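Local coordinates for protein threonine--tRNA ligase catalytic subunit (Aeropyrum pernix, PDB 3A32) that probably attaches threonine to tRNA(Thr) in a two-step, ATP-dependent reaction, as a zinc-binding class II synthetase that lacks an editing domain of its own, at residues Val71-Ile76 with Cys112-Leu117; Phe137-Val142 with Gly159-Asp164; Ala77-Phe82 with Glu104-Pro109. One frame throughout, in Å; residues are numbered along the deposited sequence.

Contact 1: Val71-Ile76 with Cys112-Leu117; sequences VETPII and CPYHIL. With ZN (zinc ion), chain G.
P74 lies on one face of the Y114 ring. Its CD sits 3.6 Å from the ring centroid and only 6° off the normal, a CH-pi contact over the centre. At the edge of the same ring, in its plane, is the carbonyl of I76. The H115 ring is met differently. T73 CG2 touches it at the edge, 3.7 Å from H115 CD2, and V71 CG2 approaches obliquely, 3.7 Å from H115 NE2.

The phenol makes the one hydrogen bond between the two segments. Y114 OH donates to I76 O at 2.6 Å, on a lone pair in the carbonyl plane. Ring face and hydroxyl therefore hold the loop at two points, P74 and I76. An alanine in place of Y114 would probably leave the I76 carbonyl without this donor and P74 without its aromatic platform. T73 packs its CB against Y114 CB at 3.5 Å, the two side chains running alongside and pointing opposite ways. Its CG2 stands anti to the carbonyl carbon, which brings the methyl to H115, while OG1 takes the other branch (chi1 62°) and bonds to E138. H115 NE2 bonds to the same E138 oxygen, and H115 ND1 to the zinc ligand H166. H115 is thus a second-shell residue of the metal site. In the first shell, C112 SG binds zinc at 2.3 Å. H166, H310 and a water complete the site.

P74 fits the proline of class II motif 1, a dimer-interface element, and it packs on V41 of the second subunit. The loop 71-76 links strand 69-70 to strand 76-78. It is pressed against the start of helix 112-126, which also meets L81 of helix 80-84 and V136 of strand 134-143.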
# COMPACT_ATOMS: atom_id res chain seq x y z
N VAL A 71 -9.54 3.23 -3.38
CA VAL A 71 -9.08 3.26 -4.72
C VAL A 71 -7.61 3.66 -4.79
O VAL A 71 -7.00 4.12 -3.81
CB VAL A 71 -9.96 4.17 -5.65
CG1 VAL A 71 -11.44 3.72 -5.59
CG2 VAL A 71 -9.79 5.65 -5.31
N GLU A 72 -7.04 3.41 -5.94
CA GLU A 72 -5.69 3.88 -6.26
C GLU A 72 -5.81 4.44 -7.69
O GLU A 72 -6.35 3.75 -8.59
CB GLU A 72 -4.66 2.76 -6.12
CG GLU A 72 -3.29 3.11 -6.75
CD GLU A 72 -2.12 2.16 -6.35
OE1 GLU A 72 -2.37 1.18 -5.62
OE2 GLU A 72 -0.93 2.45 -6.75
N THR A 73 -5.38 5.69 -7.87
CA THR A 73 -5.54 6.34 -9.19
C THR A 73 -4.15 6.63 -9.77
O THR A 73 -3.17 6.69 -9.01
CB THR A 73 -6.50 7.61 -9.15
OG1 THR A 73 -5.97 8.63 -8.27
CG2 THR A 73 -7.96 7.22 -8.71
N PRO A 74 -4.04 6.81 -11.10
CA PRO A 74 -2.72 6.98 -11.68
C PRO A 74 -1.91 8.14 -11.17
O PRO A 74 -2.45 9.15 -10.68
CB PRO A 74 -2.99 7.16 -13.16
CG PRO A 74 -4.30 6.45 -13.36
CD PRO A 74 -5.08 6.81 -12.14
N ILE A 75 -0.60 7.98 -11.28
CA ILE A 75 0.31 9.02 -10.90
C ILE A 75 0.48 10.14 -11.94
O ILE A 75 0.80 11.29 -11.55
CB ILE A 75 1.63 8.38 -10.41
CG1 ILE A 75 1.25 7.69 -9.09
CG2 ILE A 75 2.79 9.45 -10.31
CD1 ILE A 75 2.35 7.28 -8.20
N ILE A 76 0.25 9.82 -13.22
CA ILE A 76 0.34 10.81 -14.28
C ILE A 76 -1.01 10.97 -14.97
O ILE A 76 -1.91 10.16 -14.76
CB ILE A 76 1.46 10.53 -15.27
CG1 ILE A 76 1.23 9.20 -16.05
CG2 ILE A 76 2.82 10.58 -14.52
CD1 ILE A 76 2.16 9.00 -17.38
N CYS A 112 -8.43 14.45 -6.85
CA CYS A 112 -9.84 14.84 -7.12
C CYS A 112 -10.46 14.52 -8.49
O CYS A 112 -11.55 13.94 -8.51
CB CYS A 112 -10.09 16.36 -6.80
SG CYS A 112 -8.86 17.12 -5.68
N PRO A 113 -9.85 15.00 -9.60
CA PRO A 113 -10.37 14.72 -10.95
C PRO A 113 -10.42 13.22 -11.26
O PRO A 113 -11.38 12.76 -11.89
CB PRO A 113 -9.38 15.45 -11.87
CG PRO A 113 -8.77 16.57 -11.00
CD PRO A 113 -8.72 15.95 -9.62
N TYR A 114 -9.41 12.47 -10.80
CA TYR A 114 -9.44 11.00 -10.98
C TYR A 114 -10.61 10.38 -10.21
O TYR A 114 -11.35 9.59 -10.77
CB TYR A 114 -8.09 10.34 -10.67
CG TYR A 114 -7.11 10.24 -11.88
CD1 TYR A 114 -5.78 10.66 -11.77
CD2 TYR A 114 -7.51 9.69 -13.09
CE1 TYR A 114 -4.89 10.56 -12.83
CE2 TYR A 114 -6.60 9.57 -14.16
CZ TYR A 114 -5.31 10.00 -14.03
OH TYR A 114 -4.44 9.90 -15.10
N HIS A 115 -10.81 10.79 -8.95
CA HIS A 115 -11.92 10.26 -8.11
C HIS A 115 -13.27 10.58 -8.71
O HIS A 115 -14.17 9.77 -8.60
CB HIS A 115 -11.84 10.80 -6.67
CG HIS A 115 -10.67 10.25 -5.90
ND1 HIS A 115 -10.50 10.44 -4.55
CD2 HIS A 115 -9.63 9.48 -6.31
CE1 HIS A 115 -9.41 9.81 -4.16
NE2 HIS A 115 -8.87 9.21 -5.20
N ILE A 116 -13.40 11.76 -9.34
CA ILE A 116 -14.62 12.14 -10.08
C ILE A 116 -14.83 11.33 -11.35
O ILE A 116 -15.95 10.96 -11.64
CB ILE A 116 -14.69 13.64 -10.41
CG1 ILE A 116 -14.75 14.44 -9.13
CG2 ILE A 116 -15.95 13.95 -11.31
CD1 ILE A 116 -14.25 15.83 -9.37
N LEU A 117 -13.78 11.05 -12.11
CA LEU A 117 -13.91 10.15 -13.24
C LEU A 117 -14.43 8.76 -12.81
O LEU A 117 -15.24 8.13 -13.52
CB LEU A 117 -12.59 10.04 -14.03
CG LEU A 117 -12.07 11.23 -14.90
CD1 LEU A 117 -10.76 10.84 -15.59
CD2 LEU A 117 -13.09 11.71 -16.00
ZN ZN G . -9.79 16.83 -3.62
O HOH W 1 -8.73 16.44 -1.94

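Contact 2: Phe137-Val142 with Gly159-Asp164; sequences FEFGRV and GFTQDD
V142 and F160 face each other as a hydrogen-bonded antiparallel pair. V142 N donates to F160 O at 2.9 Å, and F160 N returns the bond to V142 O. The pairs G140-Q162 and E138-D164 repeat this, giving six backbone bonds, with E138 N to D164 O the shortest at 2.8 Å.

On one face of the sheet, V142 CG2 lies over the F160 ring, 3.8 Å from its centroid and displaced toward the rim. F160 CG stands between its own backbone N and carbonyl carbon (chi1 58°), which folds the ring back over the strand pair to reach V142. Q162 OE1 rests 3.6 Å from V142 CG1. On the other face, T161 CG2 sits over the centre of the F139 ring, 3.7 Å from the centroid. The guanidinium NH2 of R141 lies at that ring's edge. F137 turns its ring so that D163 CB meets the edge, F137 CE1 to D163 CB 3.8 Å.

Further out, R52 bonds to T161 OG1, and I317 packs on both F139 and T161. F137 stacks with H63. The D163 carboxylate is met by the backbone N of L313, L314 and G315. R141 forms a salt bridge with E72 of the second subunit.

The two strands and the loop between them fit class II motif 2, which in this family helps bind ATP and the acceptor end. D164 shares a face with V142, F160 and Q162, and its side chain lies about 4 Å from the zinc ion and about 3 Å from a bound sulfate, probably from the crystallisation liquor. Three N-H groups around D163 would probably stabilise a negative charge on that buried carboxylate. Backbone bonds and apolar contacts join the strands, while D164 lies by the zinc site and R141 at the dimer interface.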
# COMPACT_ATOMS: atom_id res chain seq x y z
N PHE A 137 -12.04 6.83 -0.97
CA PHE A 137 -10.82 7.08 -0.20
C PHE A 137 -9.56 6.64 -0.98
O PHE A 137 -9.58 5.59 -1.60
CB PHE A 137 -10.80 6.31 1.14
CG PHE A 137 -9.48 6.41 1.86
CD1 PHE A 137 -9.13 7.58 2.53
CD2 PHE A 137 -8.56 5.36 1.82
CE1 PHE A 137 -7.92 7.70 3.15
CE2 PHE A 137 -7.34 5.48 2.47
CZ PHE A 137 -7.01 6.64 3.13
N GLU A 138 -8.48 7.40 -0.89
CA GLU A 138 -7.20 6.99 -1.50
C GLU A 138 -6.03 7.44 -0.65
O GLU A 138 -6.02 8.59 -0.23
CB GLU A 138 -7.02 7.51 -2.95
CG GLU A 138 -5.67 7.17 -3.52
CD GLU A 138 -5.53 7.43 -5.02
OE1 GLU A 138 -6.47 7.99 -5.67
OE2 GLU A 138 -4.46 7.08 -5.56
N PHE A 139 -5.10 6.51 -0.36
CA PHE A 139 -3.77 6.81 0.19
C PHE A 139 -2.99 7.33 -1.02
O PHE A 139 -2.40 6.55 -1.79
CB PHE A 139 -3.15 5.50 0.72
CG PHE A 139 -1.88 5.69 1.56
CD1 PHE A 139 -1.95 6.17 2.86
CD2 PHE A 139 -0.64 5.34 1.04
CE1 PHE A 139 -0.77 6.35 3.63
CE2 PHE A 139 0.53 5.48 1.80
CZ PHE A 139 0.46 5.98 3.10
N GLY A 140 -3.05 8.64 -1.26
CA GLY A 140 -2.71 9.14 -2.61
C GLY A 140 -1.37 9.83 -2.66
O GLY A 140 -0.98 10.46 -1.69
N ARG A 141 -0.68 9.74 -3.79
CA ARG A 141 0.70 10.31 -3.93
C ARG A 141 0.70 11.46 -4.93
O ARG A 141 0.39 11.25 -6.10
CB ARG A 141 1.68 9.24 -4.38
CG ARG A 141 1.77 8.10 -3.38
CD ARG A 141 2.27 6.82 -4.00
NE ARG A 141 2.64 5.92 -2.92
CZ ARG A 141 1.82 5.00 -2.45
NH1 ARG A 141 0.62 4.85 -3.02
NH2 ARG A 141 2.18 4.25 -1.44
N VAL A 142 1.01 12.66 -4.43
CA VAL A 142 0.84 13.90 -5.16
C VAL A 142 2.16 14.66 -5.24
O VAL A 142 3.02 14.52 -4.37
CB VAL A 142 -0.35 14.77 -4.62
CG1 VAL A 142 -1.68 14.01 -4.78
CG2 VAL A 142 -0.16 15.18 -3.18
N GLY A 159 6.97 15.89 -3.12
CA GLY A 159 6.12 14.70 -3.31
C GLY A 159 5.70 14.22 -1.94
O GLY A 159 6.54 14.10 -1.04
N PHE A 160 4.41 13.97 -1.77
CA PHE A 160 3.90 13.56 -0.48
C PHE A 160 2.62 12.74 -0.60
O PHE A 160 2.09 12.55 -1.69
CB PHE A 160 3.72 14.79 0.50
CG PHE A 160 2.78 15.87 -0.01
CD1 PHE A 160 1.46 15.93 0.43
CD2 PHE A 160 3.21 16.80 -0.97
CE1 PHE A 160 0.55 16.90 -0.07
CE2 PHE A 160 2.32 17.79 -1.46
CZ PHE A 160 0.98 17.83 -1.02
N THR A 161 2.10 12.30 0.54
CA THR A 161 0.96 11.42 0.60
C THR A 161 -0.15 12.10 1.40
O THR A 161 0.14 12.78 2.37
CB THR A 161 1.42 10.04 1.16
OG1 THR A 161 2.77 9.75 0.69
CG2 THR A 161 0.45 8.90 0.71
N GLN A 162 -1.40 11.92 0.98
CA GLN A 162 -2.60 12.46 1.65
C GLN A 162 -3.51 11.26 1.94
O GLN A 162 -3.54 10.33 1.15
CB GLN A 162 -3.40 13.33 0.70
CG GLN A 162 -2.75 14.61 0.28
CD GLN A 162 -3.34 15.21 -0.96
OE1 GLN A 162 -3.71 14.52 -1.91
NE2 GLN A 162 -3.42 16.53 -0.99
N ASP A 163 -4.20 11.27 3.10
CA ASP A 163 -5.35 10.39 3.33
C ASP A 163 -6.60 11.10 2.75
O ASP A 163 -7.46 11.63 3.46
CB ASP A 163 -5.52 10.09 4.85
CG ASP A 163 -5.62 11.38 5.73
OD1 ASP A 163 -4.94 12.39 5.41
OD2 ASP A 163 -6.36 11.38 6.75
N ASP A 164 -6.69 11.06 1.43
CA ASP A 164 -7.58 11.86 0.65
C ASP A 164 -8.90 11.13 0.41
O ASP A 164 -8.90 9.94 0.11
CB ASP A 164 -6.88 12.13 -0.70
CG ASP A 164 -7.48 13.32 -1.45
OD1 ASP A 164 -8.12 14.19 -0.81
OD2 ASP A 164 -7.26 13.40 -2.69

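Contact 3: Ala77-Phe82 with Glu104-Pro109; sequences ASTELF and EFAVKP
The F82 ring meets A106 CB and P109 CD in the tight part of this contact. A106 CB lies 4.0 Å from F82 CE2 and also faces T79 CG2. P109 CD comes over one face of the ring, 3.6 Å from F82 CZ but 29° off the normal at the centroid. A77 and A106 are a hydrogen-bonded antiparallel pair. A106 N donates to A77 O at 2.9 Å, and A77 N donates to A106 O. On F105 the face is taken by backbone: S78 CA lies over the ring centre, 4.0 Å away.

The other end is more polar and partly exposed. E104 is gripped twice by T79. T79 N donates to E104 O at 3.0 Å, tilted 33° from the carbonyl plane. T79 OG1 donates to E104 OE1 at 2.7 Å, and OE1 receives it on its anti lone pair, away from the other oxygen. OG1 is in place for this because it sits between T79's backbone N and carbonyl carbon (chi1 46°). The second carboxylate oxygen makes a salt bridge with R92. A water donates to E104 O at 2.8 Å and also bonds to S78 OG. That same hydroxyl accepts from E80 N in a capping bond at the entrance to the helix.

The pair joins strands 76-78 and 103-107 of a small three-stranded antiparallel sheet, with strand 103-107 in the middle. Strand 96-100 lies beyond it and supplies L97, which packs on T79, E104 and A106. Helix 80-84 comes next in the chain and sets L81 against helix 112-126. F36 of the second subunit packs on S78.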
# COMPACT_ATOMS: atom_id res chain seq x y z
N ALA A 77 -1.18 12.05 -15.70
CA ALA A 77 -2.42 12.27 -16.43
C ALA A 77 -2.17 13.25 -17.54
O ALA A 77 -1.30 14.11 -17.41
CB ALA A 77 -3.53 12.82 -15.51
N SER A 78 -2.93 13.15 -18.62
CA SER A 78 -2.97 14.21 -19.62
C SER A 78 -3.39 15.44 -18.88
O SER A 78 -4.24 15.37 -17.98
CB SER A 78 -4.03 13.89 -20.69
OG SER A 78 -4.34 15.01 -21.53
N THR A 79 -2.84 16.60 -19.29
CA THR A 79 -3.33 17.85 -18.72
C THR A 79 -4.76 18.20 -19.10
O THR A 79 -5.35 19.12 -18.49
CB THR A 79 -2.41 19.03 -19.02
OG1 THR A 79 -2.04 19.02 -20.42
CG2 THR A 79 -1.18 18.98 -18.12
N GLU A 80 -5.35 17.48 -20.06
CA GLU A 80 -6.80 17.63 -20.29
C GLU A 80 -7.57 17.39 -18.99
O GLU A 80 -8.60 18.01 -18.70
CB GLU A 80 -7.32 16.68 -21.35
CG GLU A 80 -6.73 16.88 -22.73
CD GLU A 80 -6.92 18.30 -23.25
OE1 GLU A 80 -8.08 18.75 -23.18
OE2 GLU A 80 -5.91 18.95 -23.69
N LEU A 81 -7.06 16.49 -18.17
CA LEU A 81 -7.76 16.16 -16.96
C LEU A 81 -7.85 17.40 -16.05
O LEU A 81 -8.89 17.66 -15.44
CB LEU A 81 -7.11 14.97 -16.25
CG LEU A 81 -7.77 14.52 -14.95
CD1 LEU A 81 -9.23 14.13 -15.16
CD2 LEU A 81 -6.95 13.38 -14.35
N PHE A 82 -6.75 18.15 -16.00
CA PHE A 82 -6.61 19.31 -15.13
C PHE A 82 -7.10 20.60 -15.81
O PHE A 82 -7.43 21.55 -15.11
CB PHE A 82 -5.18 19.43 -14.56
CG PHE A 82 -4.70 18.15 -13.91
CD1 PHE A 82 -5.28 17.69 -12.71
CD2 PHE A 82 -3.71 17.37 -14.50
CE1 PHE A 82 -4.86 16.46 -12.12
CE2 PHE A 82 -3.27 16.17 -13.89
CZ PHE A 82 -3.87 15.71 -12.71
N GLU A 104 0.83 17.06 -23.80
CA GLU A 104 1.20 17.52 -22.47
C GLU A 104 0.58 16.65 -21.34
O GLU A 104 -0.65 16.39 -21.33
CB GLU A 104 0.70 18.94 -22.30
CG GLU A 104 1.27 19.57 -21.02
CD GLU A 104 0.78 20.96 -20.85
OE1 GLU A 104 -0.45 21.15 -20.87
OE2 GLU A 104 1.61 21.86 -20.74
N PHE A 105 1.44 16.22 -20.42
CA PHE A 105 1.08 15.38 -19.27
C PHE A 105 1.61 16.06 -18.05
O PHE A 105 2.51 16.90 -18.17
CB PHE A 105 1.74 14.01 -19.38
CG PHE A 105 0.93 13.00 -20.17
CD1 PHE A 105 0.27 11.97 -19.51
CD2 PHE A 105 0.79 13.11 -21.57
CE1 PHE A 105 -0.50 11.00 -20.23
CE2 PHE A 105 0.02 12.19 -22.31
CZ PHE A 105 -0.61 11.11 -21.64
N ALA A 106 1.07 15.69 -16.90
CA ALA A 106 1.48 16.20 -15.63
C ALA A 106 1.62 15.03 -14.65
O ALA A 106 0.89 14.04 -14.73
CB ALA A 106 0.41 17.16 -15.09
N VAL A 107 2.56 15.18 -13.71
CA VAL A 107 2.57 14.38 -12.52
C VAL A 107 1.42 14.94 -11.68
O VAL A 107 1.29 16.17 -11.48
CB VAL A 107 3.95 14.49 -11.80
CG1 VAL A 107 4.03 13.56 -10.62
CG2 VAL A 107 5.09 14.15 -12.83
N LYS A 108 0.54 14.03 -11.25
CA LYS A 108 -0.67 14.35 -10.51
C LYS A 108 -0.34 15.22 -9.28
O LYS A 108 0.47 14.81 -8.43
CB LYS A 108 -1.29 13.03 -10.06
CG LYS A 108 -2.55 13.10 -9.26
CD LYS A 108 -3.12 11.70 -8.96
CE LYS A 108 -2.26 10.90 -7.98
NZ LYS A 108 -2.98 9.61 -7.68
N PRO A 109 -0.94 16.43 -9.21
CA PRO A 109 -0.84 17.23 -7.96
C PRO A 109 -2.02 17.02 -7.00
O PRO A 109 -1.93 17.38 -5.82
CB PRO A 109 -0.83 18.68 -8.50
CG PRO A 109 -1.67 18.63 -9.77
CD PRO A 109 -1.67 17.17 -10.27
O HOH W 2 -2.50 15.46 -23.17

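Contact 3 is nested inside the loop closed by contact 1, and contact 2 follows later in the chain. Contact 1 lies between the others, with its centre about 10 Å from that of contact 2 and 11 Å from that of contact 3; the centres of contacts 2 and 3 are about 16 Å apart. Loop 71-76 runs from the edge of the large mixed sheet holding contact 2 to the small antiparallel sheet of contact 3. Helix 112-126 connects strand 103-107 to strand 134-143. I75 O accepts a probable bond from K108 N at 2.8 Å. All three contacts touch the second subunit, which is consistent with zinc-site surroundings and dimer interface sharing the same elements.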